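PDB 4HOJ: RegF protein from Neisseria gonorrhoeae, which binds glutathione and calcium and, as a stringent starvation protein A homologue with a glutathione transferase fold, probably acts in the stringent starvation response. Local coordinates for residues A[15-20]-A[153-158]. Sequence-based numbering, arbitrary orientation.
Sequences SHRCRF and DVALAP
Arg17 lays its side chain from CG to NH2 against helix 151-161. CB is a looser neighbour of Val154 CG1. CG packs on Pro158 CG at 3.7 Å, the two side chains crossing at about a right angle. CD passes beside Ala155 CA and O. NE gives a hydrogen bond of 2.9 Å to Ala155 O, with an N-H...O angle of 146°. It meets a lone pair of that oxygen in the carbonyl plane, and the oxygen lies close to the guanidinium plane. CZ has Ala155 CB over one face. At the tip, NH2 adds a weak second bond to Ala155 O and a salt bridge to Glu100, while NH1 binds Ser65 OG. With chi2 174° and chi3 164° the chain runs extended, which carries NE to the Ala155 carbonyl. Pro158 kinks helix 151-161, since it has no N-H for the Val154 carbonyl one turn back. Arg17 bonds the next carbonyl, that of Ala155. Pro158 CG also sits over the His16 ring, a CH-pi contact 4.1 Å from the centroid. His16 ND1 is hydrogen-bonded to Arg162. One turn on, Phe20 places CE2 3.7 Å from Ala157 CB, and Val154 CG2 lies over one ring face. Glu100 and Ser65 both line the glutathione pocket. Arg17 is probably a second-shell residue, about 4 Å from the bound glutathione at the nearest atoms. The contact is buried near the centre of the chain, where the thioredoxin-like N-terminal domain meets the helical C-terminal domain. Helix 13-25 is wedged between strand 5-8, helix 65-75 and helix 151-161, and helix 86-102 packs against Ala155.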
ATOM      1  N   SER A  15      -1.180  14.611  -6.059  1.00  7.33           N
ATOM      2  CA  SER A  15      -2.070  14.924  -7.195  1.00  8.62           C
ATOM      3  C   SER A  15      -1.305  14.929  -8.536  1.00  7.87           C
ATOM      4  O   SER A  15      -1.838  14.519  -9.571  1.00  9.50           O
ATOM      5  CB  SER A  15      -2.718  16.337  -6.998  1.00 11.54           C
ATOM      6  OG  SER A  15      -3.552  16.341  -5.810  1.00 13.15           O
ATOM      7  N   HIS A  16      -0.075  15.416  -8.475  1.00  7.68           N
ATOM      8  CA  HIS A  16       0.786  15.474  -9.642  1.00  7.22           C
ATOM      9  C   HIS A  16       0.973  14.053 -10.226  1.00  6.53           C
ATOM     10  O   HIS A  16       0.915  13.849 -11.448  1.00  8.11           O
ATOM     11  CB  HIS A  16       2.088  16.123  -9.207  1.00  7.28           C
ATOM     12  CG  HIS A  16       3.009  16.475 -10.324  1.00  7.64           C
ATOM     13  ND1 HIS A  16       4.225  17.050 -10.064  1.00  9.09           N
ATOM     14  CD2 HIS A  16       2.942  16.269 -11.677  1.00  8.58           C
ATOM     15  CE1 HIS A  16       4.860  17.254 -11.216  1.00 10.16           C
ATOM     16  NE2 HIS A  16       4.108  16.778 -12.213  1.00  9.92           N
ATOM     17  N   ARG A  17       1.100  13.037  -9.351  1.00  6.28           N
ATOM     18  CA  ARG A  17       1.269  11.665  -9.851  1.00  6.75           C
ATOM     19  C   ARG A  17       0.067  11.294 -10.695  1.00  6.42           C
ATOM     20  O   ARG A  17       0.211  10.700 -11.782  1.00  8.40           O
ATOM     21  CB  ARG A  17       1.332  10.617  -8.708  1.00  7.74           C
ATOM     22  CG  ARG A  17       2.464  10.732  -7.765  1.00  6.47           C
ATOM     23  CD  ARG A  17       2.258   9.706  -6.642  1.00  7.59           C
ATOM     24  NE  ARG A  17       3.483   9.480  -5.868  1.00  7.95           N
ATOM     25  CZ  ARG A  17       3.475   8.785  -4.726  1.00  7.07           C
ATOM     26  NH1 ARG A  17       2.322   8.427  -4.124  1.00  8.11           N
ATOM     27  NH2 ARG A  17       4.648   8.543  -4.174  1.00  8.76           N
ATOM     28  N   CYS A  18      -1.138  11.608 -10.195  1.00  7.76           N
ATOM     29  CA  CYS A  18      -2.366  11.199 -10.897  1.00  8.47           C
ATOM     30  C   CYS A  18      -2.551  11.991 -12.184  1.00  8.95           C
ATOM     31  O   CYS A  18      -2.934  11.425 -13.213  1.00  9.66           O
ATOM     32  CB  CYS A  18      -3.569  11.388  -9.981  1.00  8.57           C
ATOM     33  SG  CYS A  18      -3.470  10.439  -8.444  1.00  9.21           S
ATOM     34  N   ARG A  19      -2.224  13.282 -12.199  1.00  8.48           N
ATOM     35  CA  ARG A  19      -2.253  14.075 -13.421  1.00  7.94           C
ATOM     36  C   ARG A  19      -1.307  13.491 -14.452  1.00  8.54           C
ATOM     37  O   ARG A  19      -1.666  13.383 -15.630  1.00  9.58           O
ATOM     38  CB  ARG A  19      -1.966  15.564 -13.096  1.00  9.77           C
ATOM     39  CG  ARG A  19      -3.150  16.239 -12.390  1.00  9.63           C
ATOM     40  CD  ARG A  19      -2.824  17.709 -12.130  1.00 10.11           C
ATOM     41  NE  ARG A  19      -2.258  17.969 -10.806  1.00 10.09           N
ATOM     42  CZ  ARG A  19      -1.001  18.358 -10.549  1.00  8.71           C
ATOM     43  NH1 ARG A  19      -0.677  18.791  -9.307  1.00  8.85           N
ATOM     44  NH2 ARG A  19      -0.095  18.386 -11.492  1.00 10.05           N
ATOM     45  N   PHE A  20      -0.124  13.067 -14.003  1.00  8.78           N
ATOM     46  CA  PHE A  20       0.841  12.475 -14.924  1.00  8.56           C
ATOM     47  C   PHE A  20       0.252  11.202 -15.582  1.00  9.13           C
ATOM     48  O   PHE A  20       0.289  11.046 -16.807  1.00 10.88           O
ATOM     49  CB  PHE A  20       2.111  12.236 -14.124  1.00  8.64           C
ATOM     50  CG  PHE A  20       3.323  11.817 -14.936  1.00  9.05           C
ATOM     51  CD1 PHE A  20       3.356  11.800 -16.322  1.00 10.30           C
ATOM     52  CD2 PHE A  20       4.468  11.429 -14.221  1.00  9.71           C
ATOM     53  CE1 PHE A  20       4.543  11.414 -16.995  1.00 11.43           C
ATOM     54  CE2 PHE A  20       5.634  11.051 -14.856  1.00 10.81           C
ATOM     55  CZ  PHE A  20       5.678  11.019 -16.264  1.00 10.66           C
ATOM     56  N   ASP A 153       8.042   4.901 -12.096  1.00 11.36           N
ATOM     57  CA  ASP A 153       8.574   6.207 -12.496  1.00 10.52           C
ATOM     58  C   ASP A 153       7.575   7.345 -12.258  1.00 10.00           C
ATOM     59  O   ASP A 153       7.908   8.420 -11.759  1.00 11.34           O
ATOM     60  CB  ASP A 153       8.955   6.181 -13.974  1.00 11.85           C
ATOM     61  CG  ASP A 153       9.944   5.054 -14.288  1.00 12.82           C
ATOM     62  OD1 ASP A 153      11.108   5.151 -13.833  1.00 14.63           O
ATOM     63  OD2 ASP A 153       9.568   4.108 -14.977  1.00 14.30           O
ATOM     64  N   VAL A 154       6.327   7.069 -12.550  1.00  9.36           N
ATOM     65  CA  VAL A 154       5.283   8.052 -12.325  1.00 10.14           C
ATOM     66  C   VAL A 154       5.228   8.446 -10.865  1.00  8.66           C
ATOM     67  O   VAL A 154       5.142   9.653 -10.533  1.00  9.76           O
ATOM     68  CB  VAL A 154       3.914   7.509 -12.744  1.00 10.05           C
ATOM     69  CG1 VAL A 154       2.772   8.408 -12.235  1.00 11.50           C
ATOM     70  CG2 VAL A 154       3.856   7.356 -14.264  1.00 11.19           C
ATOM     71  N   ALA A 155       5.269   7.456  -9.966  1.00  9.09           N
ATOM     72  CA  ALA A 155       5.085   7.745  -8.527  1.00  7.97           C
ATOM     73  C   ALA A 155       6.254   8.620  -7.984  1.00  8.13           C
ATOM     74  O   ALA A 155       6.043   9.464  -7.125  1.00  8.54           O
ATOM     75  CB  ALA A 155       4.972   6.426  -7.785  1.00  8.67           C
ATOM     76  N   LEU A 156       7.468   8.399  -8.489  1.00  8.55           N
ATOM     77  CA  LEU A 156       8.613   9.126  -7.993  1.00  9.00           C
ATOM     78  C   LEU A 156       8.768  10.514  -8.631  1.00  9.10           C
ATOM     79  O   LEU A 156       9.305  11.416  -8.003  1.00  9.45           O
ATOM     80  CB  LEU A 156       9.854   8.283  -8.304  1.00 11.10           C
ATOM     81  CG  LEU A 156      11.199   8.912  -7.890  1.00  9.20           C
ATOM     82  CD1 LEU A 156      11.259   9.191  -6.371  1.00 12.16           C
ATOM     83  CD2 LEU A 156      12.339   7.961  -8.295  1.00 13.27           C
ATOM     84  N   ALA A 157       8.249  10.706  -9.850  1.00  8.13           N
ATOM     85  CA  ALA A 157       8.584  11.896 -10.637  1.00  8.17           C
ATOM     86  C   ALA A 157       8.235  13.200  -9.895  1.00  8.75           C
ATOM     87  O   ALA A 157       8.993  14.134  -9.996  1.00  8.30           O
ATOM     88  CB  ALA A 157       7.881  11.813 -12.014  1.00 10.00           C
ATOM     89  N   PRO A 158       7.092  13.337  -9.227  1.00  7.87           N
ATOM     90  CA  PRO A 158       6.817  14.642  -8.567  1.00  7.25           C
ATOM     91  C   PRO A 158       7.805  15.017  -7.513  1.00  8.26           C
ATOM     92  O   PRO A 158       8.008  16.232  -7.285  1.00  9.24           O
ATOM     93  CB  PRO A 158       5.424  14.449  -7.997  1.00  7.50           C
ATOM     94  CG  PRO A 158       4.805  13.363  -8.963  1.00  7.42           C
ATOM     95  CD  PRO A 158       5.947  12.417  -9.099  1.00  9.31           C
TER